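Long-range contacts in thiol peroxidase (Mycobacterium tuberculosis, PDB 1Y25), which probably reduces hydrogen peroxide and organic hydroperoxides to water and alcohols at the expense of thioredoxin, as a homodimeric peroxiredoxin of the Tpx subfamily: residues N9-V14 with I119-M124; S54-V59 with P86-R91; R130-I135 with Y143-P148. The protein carries 1 engineered substitution. All coordinates share one frame; numbering follows the deposited sequence.

Interaction 1 (N9-V14 with I119-M124); sequences NAINTV and IADGPM
The backbones of Thr13 and Ile119 form a single beta bridge, with their CA atoms 4.2 Å apart, just past the end of strand 9-12. Beside it, Ala120 N donates to Asn12 O over 2.7 Å, and the CB of Ala120 rests on the same oxygen, 3.4 Å away. Asp121 then takes hold of Asn12 twice. Its OD2 accepts from the backbone N of Asn12 at 3.0 Å, an almost straight bond. Its OD1 accepts from Asn12 ND2 at 2.7 Å through the syn lone pair. The carboxylate is thus fixed between a main-chain and a side-chain donor of one residue, although amide and carboxylate planes stand 62° apart. Strand 9-12 is half of the small N-terminal beta hairpin with strand 3-6, and this contact ties the hairpin to the loop between helix 111-114 and strand 131-135. The other end of the Asn12 amide, OD1, is hydrogen-bonded to His1. Ile11 packs its CB 3.4 Å from Asp121 OD2. With chi1 at 51°, Ile11 CG1 is flanked by both main-chain neighbours of CA, and CD1 beyond it meets Ile119 CG2 at 4.1 Å.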
# COMPACT_ATOMS: atom_id res chain seq x y z
N ASN A 9 8.27 -25.97 -6.37
CA ASN A 9 7.82 -25.69 -7.73
C ASN A 9 7.31 -24.26 -7.80
O ASN A 9 6.48 -23.88 -6.99
CB ASN A 9 6.78 -26.72 -8.20
CG ASN A 9 7.40 -28.13 -8.43
OD1 ASN A 9 6.73 -29.17 -8.25
ND2 ASN A 9 8.66 -28.16 -8.83
N ALA A 10 7.80 -23.51 -8.78
CA ALA A 10 7.48 -22.07 -8.96
C ALA A 10 6.03 -21.84 -9.18
O ALA A 10 5.45 -22.45 -10.07
CB ALA A 10 8.24 -21.47 -10.14
N ILE A 11 5.42 -20.95 -8.39
CA ILE A 11 4.03 -20.57 -8.63
C ILE A 11 3.85 -19.07 -8.49
O ILE A 11 4.67 -18.37 -7.87
CB ILE A 11 3.00 -21.37 -7.79
CG1 ILE A 11 3.30 -21.39 -6.33
CG2 ILE A 11 2.92 -22.80 -8.25
CD1 ILE A 11 2.05 -21.66 -5.53
N ASN A 12 2.82 -18.57 -9.13
CA ASN A 12 2.56 -17.14 -9.16
C ASN A 12 1.31 -16.74 -8.43
O ASN A 12 0.32 -17.45 -8.48
CB ASN A 12 2.36 -16.66 -10.57
CG ASN A 12 3.55 -16.84 -11.37
OD1 ASN A 12 4.56 -16.14 -11.15
ND2 ASN A 12 3.51 -17.83 -12.30
N THR A 13 1.36 -15.56 -7.83
CA THR A 13 0.19 -14.91 -7.27
C THR A 13 -0.32 -13.84 -8.23
O THR A 13 0.32 -13.52 -9.25
CB THR A 13 0.44 -14.30 -5.85
OG1 THR A 13 1.34 -13.20 -5.94
CG2 THR A 13 1.03 -15.37 -4.95
N VAL A 14 -1.51 -13.34 -7.94
CA VAL A 14 -2.17 -12.46 -8.90
C VAL A 14 -1.58 -11.07 -8.88
O VAL A 14 -1.74 -10.29 -9.82
CB VAL A 14 -3.70 -12.40 -8.76
CG1 VAL A 14 -4.29 -13.73 -9.20
CG2 VAL A 14 -4.14 -11.92 -7.29
N ILE A 119 -3.53 -17.25 -5.52
CA ILE A 119 -2.60 -17.97 -6.40
C ILE A 119 -3.22 -17.99 -7.80
O ILE A 119 -4.43 -18.26 -7.95
CB ILE A 119 -2.30 -19.39 -5.85
CG1 ILE A 119 -1.67 -19.29 -4.46
CG2 ILE A 119 -1.54 -20.26 -6.84
CD1 ILE A 119 -1.65 -20.63 -3.65
N ALA A 120 -2.39 -17.71 -8.82
CA ALA A 120 -2.80 -17.59 -10.25
C ALA A 120 -2.86 -18.94 -10.92
O ALA A 120 -3.62 -19.12 -11.85
CB ALA A 120 -1.78 -16.68 -11.04
N ASP A 121 -2.02 -19.87 -10.50
CA ASP A 121 -1.76 -21.05 -11.29
C ASP A 121 -1.52 -22.30 -10.42
O ASP A 121 -1.39 -22.28 -9.16
CB ASP A 121 -0.59 -20.78 -12.32
CG ASP A 121 0.72 -20.25 -11.65
OD1 ASP A 121 1.42 -19.50 -12.34
OD2 ASP A 121 1.01 -20.55 -10.45
N GLY A 122 -1.50 -23.39 -11.15
CA GLY A 122 -1.29 -24.69 -10.59
C GLY A 122 -2.48 -25.25 -9.84
O GLY A 122 -3.58 -24.74 -9.94
N PRO A 123 -2.27 -26.40 -9.21
CA PRO A 123 -3.17 -27.07 -8.33
C PRO A 123 -3.95 -26.17 -7.33
O PRO A 123 -5.08 -26.45 -7.02
CB PRO A 123 -2.22 -27.98 -7.54
CG PRO A 123 -0.84 -27.78 -8.08
CD PRO A 123 -1.06 -27.25 -9.42
N MET A 124 -3.30 -25.10 -6.87
CA MET A 124 -3.79 -24.25 -5.83
C MET A 124 -4.33 -22.90 -6.34
O MET A 124 -4.65 -22.03 -5.53
CB MET A 124 -2.68 -24.07 -4.82
CG MET A 124 -2.22 -25.30 -4.02
SD MET A 124 -1.52 -24.79 -2.38
CE MET A 124 -1.87 -26.24 -1.33

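Interaction 2 (S54-V59 with P86-R91); sequences SVDTPV and PFAQKR. With ACT (acetate ion), chain C.
Asp56 and Arg91 form the polar part of this contact, a salt bridge in which Arg91 NH1 lies 3.0 Å from Asp56 OD2. The hydrogen bond within it is weak, with an N-H...O angle of 134°. The carboxylate and guanidinium planes are 28° apart. Arg91 gets there by a bent chain: CG is anti to the backbone N (chi1 178°), and the turns at chi2 and chi3 bring the guanidinium round to Asp56. Next to the bridge, Asp56 OD1 sits 3.7 Å from Ala88 CB. The same methyl meets Val55 CG2 at 4.2 Å. Val55 CG2 also lies 3.7 Å from Ala88 O, while Val55 CG1 lies against the Gln89 side chain.

The loop that presents Val55 and Asp56 is a type I beta turn from Ser54 to Thr57. It begins with an ST turn, in which Ser54 OG accepts from Asp56 N at 3.1 Å. Asp84 holds the start of the turn, through Ser54 OG and Val55 N. Thr57 and position 60 match the Thr-X-X-Cys motif of peroxiredoxins. At the far end, Val59 N donates to OXT of the acetate at 3.1 Å. This ion, probably from the crystallisation liquor, is also hydrogen-bonded to Arg130 and to Ser60. Ser60 is the engineered residue at the predicted peroxidatic cysteine position, so the acetate probably sits in the active-site pocket. The turn leads straight into helix 58-74. Across from it, the first turns of helix 86-96 carry Ala88 and Arg91, while Pro86 and Gln89 pack on strand 101-105.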
# COMPACT_ATOMS: atom_id res chain seq x y z
N SER A 54 -5.78 -22.94 3.58
CA SER A 54 -6.92 -23.60 4.20
C SER A 54 -6.63 -24.06 5.62
O SER A 54 -5.54 -24.56 5.84
CB SER A 54 -7.31 -24.85 3.38
OG SER A 54 -8.43 -25.48 3.96
N VAL A 55 -7.60 -23.98 6.55
CA VAL A 55 -7.53 -24.62 7.86
C VAL A 55 -7.41 -26.12 7.84
O VAL A 55 -6.97 -26.74 8.85
CB VAL A 55 -8.72 -24.27 8.78
CG1 VAL A 55 -8.76 -22.85 9.12
CG2 VAL A 55 -10.15 -24.66 8.21
N ASP A 56 -7.89 -26.70 6.74
CA ASP A 56 -7.83 -28.09 6.48
C ASP A 56 -6.61 -28.59 5.73
O ASP A 56 -6.70 -29.63 5.07
CB ASP A 56 -9.12 -28.51 5.73
CG ASP A 56 -10.33 -28.35 6.58
OD1 ASP A 56 -11.33 -27.71 6.18
OD2 ASP A 56 -10.29 -28.89 7.67
N THR A 57 -5.54 -27.83 5.81
CA THR A 57 -4.15 -28.21 5.48
C THR A 57 -3.23 -27.96 6.68
O THR A 57 -3.51 -27.06 7.49
CB THR A 57 -3.62 -27.43 4.24
OG1 THR A 57 -3.59 -26.03 4.53
CG2 THR A 57 -4.52 -27.68 3.08
N PRO A 58 -2.19 -28.82 6.85
CA PRO A 58 -1.51 -28.90 8.13
C PRO A 58 -0.68 -27.75 8.63
O PRO A 58 -0.73 -27.49 9.82
CB PRO A 58 -0.65 -30.17 8.00
CG PRO A 58 -0.92 -30.78 6.67
CD PRO A 58 -1.83 -29.97 5.93
N VAL A 59 0.10 -27.12 7.76
CA VAL A 59 0.96 -26.02 8.11
C VAL A 59 0.09 -24.83 8.50
O VAL A 59 0.37 -24.13 9.45
CB VAL A 59 1.93 -25.74 6.93
CG1 VAL A 59 2.69 -24.46 7.12
CG2 VAL A 59 2.96 -26.95 6.77
N PRO A 86 -16.91 -20.26 5.58
CA PRO A 86 -17.03 -20.02 7.01
C PRO A 86 -17.23 -21.22 7.88
O PRO A 86 -16.81 -21.25 9.02
CB PRO A 86 -18.29 -19.18 7.07
CG PRO A 86 -18.14 -18.35 5.85
CD PRO A 86 -17.81 -19.37 4.83
N PHE A 87 -18.00 -22.18 7.40
CA PHE A 87 -18.32 -23.36 8.20
C PHE A 87 -17.11 -24.25 8.58
O PHE A 87 -17.10 -24.80 9.70
CB PHE A 87 -19.38 -24.21 7.53
CG PHE A 87 -20.49 -23.41 6.89
CD1 PHE A 87 -21.47 -22.82 7.66
CD2 PHE A 87 -20.51 -23.24 5.52
CE1 PHE A 87 -22.52 -22.13 7.04
CE2 PHE A 87 -21.47 -22.57 4.90
CZ PHE A 87 -22.54 -22.00 5.67
N ALA A 88 -16.11 -24.35 7.67
CA ALA A 88 -14.84 -25.05 7.95
C ALA A 88 -14.03 -24.37 9.01
O ALA A 88 -13.48 -25.03 9.83
CB ALA A 88 -14.00 -25.21 6.71
N GLN A 89 -13.93 -23.05 8.94
CA GLN A 89 -13.17 -22.25 9.89
C GLN A 89 -13.75 -22.35 11.28
O GLN A 89 -13.02 -22.56 12.25
CB GLN A 89 -13.19 -20.80 9.45
CG GLN A 89 -12.33 -20.56 8.23
CD GLN A 89 -12.34 -19.11 7.77
OE1 GLN A 89 -11.38 -18.64 7.14
NE2 GLN A 89 -13.39 -18.39 8.12
N LYS A 90 -15.05 -22.18 11.35
CA LYS A 90 -15.79 -22.31 12.55
C LYS A 90 -15.71 -23.71 13.18
O LYS A 90 -15.63 -23.87 14.38
CB LYS A 90 -17.27 -21.99 12.29
CG LYS A 90 -18.04 -21.83 13.56
CD LYS A 90 -19.52 -21.85 13.40
CE LYS A 90 -20.18 -21.63 14.79
NZ LYS A 90 -21.61 -22.28 14.92
N ARG A 91 -15.86 -24.74 12.35
CA ARG A 91 -15.71 -26.09 12.83
C ARG A 91 -14.28 -26.32 13.38
O ARG A 91 -14.13 -26.96 14.38
CB ARG A 91 -16.05 -27.04 11.70
CG ARG A 91 -15.92 -28.54 11.96
CD ARG A 91 -15.07 -29.14 10.77
NE ARG A 91 -13.81 -29.43 11.38
CZ ARG A 91 -12.61 -29.09 10.92
NH1 ARG A 91 -12.48 -28.44 9.69
NH2 ARG A 91 -11.53 -29.37 11.74
C ACT C . -0.39 -26.46 4.05
O ACT C . -0.81 -25.53 4.83
OXT ACT C . 0.03 -27.47 4.68
CH3 ACT C . -0.44 -26.46 2.53

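Interaction 3 (R130-I135 with Y143-P148); sequences RAIVVI and YTELVP. With ACT (acetate ion), chain C.
Arg130 O is gripped by two donors: Val147 N at 3.1 Å and a water at 2.8 Å. The same water donates to Val147 O, so it bridges the two segments just beyond the ends of their strands, at one end of the beta hairpin 131-135/141-146. The hairpin supplies the last two strands of the five-stranded sheet of the thioredoxin fold. The axes of segments 131-135 and 143-146 run antiparallel and approach to 4.7 Å. Ile132 and Glu145 form a hydrogen-bonded pair. Ile132 N donates to Glu145 O, and Glu145 N returns the bond to Ile132 O at 2.8 Å. At Val134 and Tyr143 the pairing is less even: Val134 N donates to Tyr143 O, and the return bond, Tyr143 N to Val134 O, is weak.

Ala131, Val133, Thr144 and Leu146 share one face. Val133 and Thr144 lie side by side there, and Thr144 packs on Asp33 of the second subunit. On the other face, Ile132 CG2 comes to the edge of the Tyr143 ring, 4.1 Å from CE2. This ring also packs on helix 156-163. Glu145 extends past Ile132, and its OE1 accepts from Asn155 N. Arg130 lays its CG against Val147 CG2, then bends at chi3 (-47°). NH1 is hydrogen-bonded to the engineered Ser60, and NH2 to Ile150 O. NH2 also donates to the acetate, 2.8 Å from its O atom, which lies at the guanidinium edge.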
# COMPACT_ATOMS: atom_id res chain seq x y z
N ARG A 130 0.39 -18.23 1.47
CA ARG A 130 0.68 -18.00 2.90
C ARG A 130 1.35 -16.64 3.04
O ARG A 130 2.36 -16.36 2.38
CB ARG A 130 1.54 -19.09 3.45
CG ARG A 130 1.56 -19.14 4.90
CD ARG A 130 2.37 -20.28 5.42
NE ARG A 130 2.13 -21.56 4.80
CZ ARG A 130 0.99 -22.25 4.87
NH1 ARG A 130 -0.06 -21.80 5.52
NH2 ARG A 130 0.86 -23.37 4.21
N ALA A 131 0.73 -15.76 3.79
CA ALA A 131 1.25 -14.43 4.01
C ALA A 131 0.78 -13.88 5.38
O ALA A 131 -0.19 -14.34 5.93
CB ALA A 131 0.78 -13.49 2.84
N ILE A 132 1.50 -12.85 5.87
CA ILE A 132 1.17 -12.10 7.04
C ILE A 132 1.14 -10.65 6.58
O ILE A 132 2.06 -10.19 5.84
CB ILE A 132 2.22 -12.26 8.24
CG1 ILE A 132 2.43 -13.70 8.65
CG2 ILE A 132 1.82 -11.46 9.44
CD1 ILE A 132 1.20 -14.46 9.08
N VAL A 133 0.11 -9.95 7.04
CA VAL A 133 0.02 -8.50 7.00
C VAL A 133 -0.38 -7.99 8.37
O VAL A 133 -1.43 -8.36 8.88
CB VAL A 133 -1.03 -7.92 5.89
CG1 VAL A 133 -1.00 -6.43 5.92
CG2 VAL A 133 -0.71 -8.39 4.44
N VAL A 134 0.45 -7.11 8.95
CA VAL A 134 0.06 -6.31 10.17
C VAL A 134 -0.34 -4.90 9.79
O VAL A 134 0.41 -4.23 9.08
CB VAL A 134 1.13 -6.31 11.25
CG1 VAL A 134 0.76 -5.40 12.44
CG2 VAL A 134 1.42 -7.74 11.70
N ILE A 135 -1.60 -4.54 10.10
CA ILE A 135 -2.15 -3.20 9.91
C ILE A 135 -2.07 -2.48 11.27
O ILE A 135 -2.57 -2.99 12.24
CB ILE A 135 -3.63 -3.26 9.41
CG1 ILE A 135 -3.73 -4.19 8.18
CG2 ILE A 135 -4.22 -1.81 9.23
CD1 ILE A 135 -5.14 -4.56 7.81
N TYR A 143 3.72 -4.14 8.39
CA TYR A 143 4.57 -5.33 8.29
C TYR A 143 3.89 -6.30 7.37
O TYR A 143 2.71 -6.32 7.30
CB TYR A 143 4.81 -5.94 9.69
CG TYR A 143 5.51 -7.22 9.63
CD1 TYR A 143 6.91 -7.31 9.75
CD2 TYR A 143 4.80 -8.38 9.34
CE1 TYR A 143 7.57 -8.56 9.58
CE2 TYR A 143 5.42 -9.55 9.19
CZ TYR A 143 6.79 -9.67 9.36
OH TYR A 143 7.33 -10.95 9.22
N THR A 144 4.68 -6.94 6.52
CA THR A 144 4.30 -7.92 5.61
C THR A 144 5.37 -9.02 5.56
O THR A 144 6.58 -8.76 5.79
CB THR A 144 4.05 -7.35 4.14
OG1 THR A 144 5.27 -6.83 3.52
CG2 THR A 144 2.92 -6.33 4.20
N GLU A 145 4.84 -10.23 5.32
CA GLU A 145 5.61 -11.36 4.91
C GLU A 145 4.85 -12.14 3.88
O GLU A 145 3.74 -12.61 4.14
CB GLU A 145 5.91 -12.29 6.11
CG GLU A 145 6.85 -13.37 5.74
CD GLU A 145 6.91 -14.55 6.71
OE1 GLU A 145 6.14 -14.64 7.75
OE2 GLU A 145 7.73 -15.43 6.33
N LEU A 146 5.48 -12.36 2.72
CA LEU A 146 5.07 -13.37 1.79
C LEU A 146 5.99 -14.56 2.05
O LEU A 146 7.21 -14.59 1.68
CB LEU A 146 5.14 -12.90 0.34
CG LEU A 146 4.50 -13.82 -0.75
CD1 LEU A 146 3.01 -14.12 -0.61
CD2 LEU A 146 4.77 -13.28 -2.10
N VAL A 147 5.39 -15.59 2.65
CA VAL A 147 6.13 -16.80 2.90
C VAL A 147 6.63 -17.44 1.58
O VAL A 147 5.85 -17.69 0.66
CB VAL A 147 5.34 -17.80 3.78
CG1 VAL A 147 6.24 -18.99 4.15
CG2 VAL A 147 4.73 -17.15 4.96
N PRO A 148 7.96 -17.60 1.45
CA PRO A 148 8.63 -18.00 0.21
C PRO A 148 8.19 -19.33 -0.38
O PRO A 148 8.18 -19.50 -1.62
CB PRO A 148 10.14 -18.08 0.63
CG PRO A 148 10.28 -17.31 1.78
CD PRO A 148 8.94 -17.25 2.50
C ACT C . -0.39 -26.46 4.05
O ACT C . -0.81 -25.53 4.83
OXT ACT C . 0.03 -27.47 4.68
CH3 ACT C . -0.44 -26.46 2.53
O HOH W 1 3.20 -18.14 0.33

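Overall arrangement
Interaction 2 is nested in the loop that interaction 1 closes, and interaction 3 follows both along the chain. The centres of interactions 2 and 3 are about 19 Å apart, on opposite sides of the chain's centre. They touch where Val59 CG1 packs 3.6 Å from Arg130 CZ, and both reach the acetate beside the engineered Ser60. The start of helix 58-74 and the residue just before strand 131-135 thus meet beside the predicted peroxidatic position. Interaction 1 is peripheral, its centre about 20 Å from that of interaction 2 and about 17 Å from that of interaction 3. It joins the N-terminal hairpin to the loop leading into strand 131-135, which interaction 3 pairs with strand 141-146.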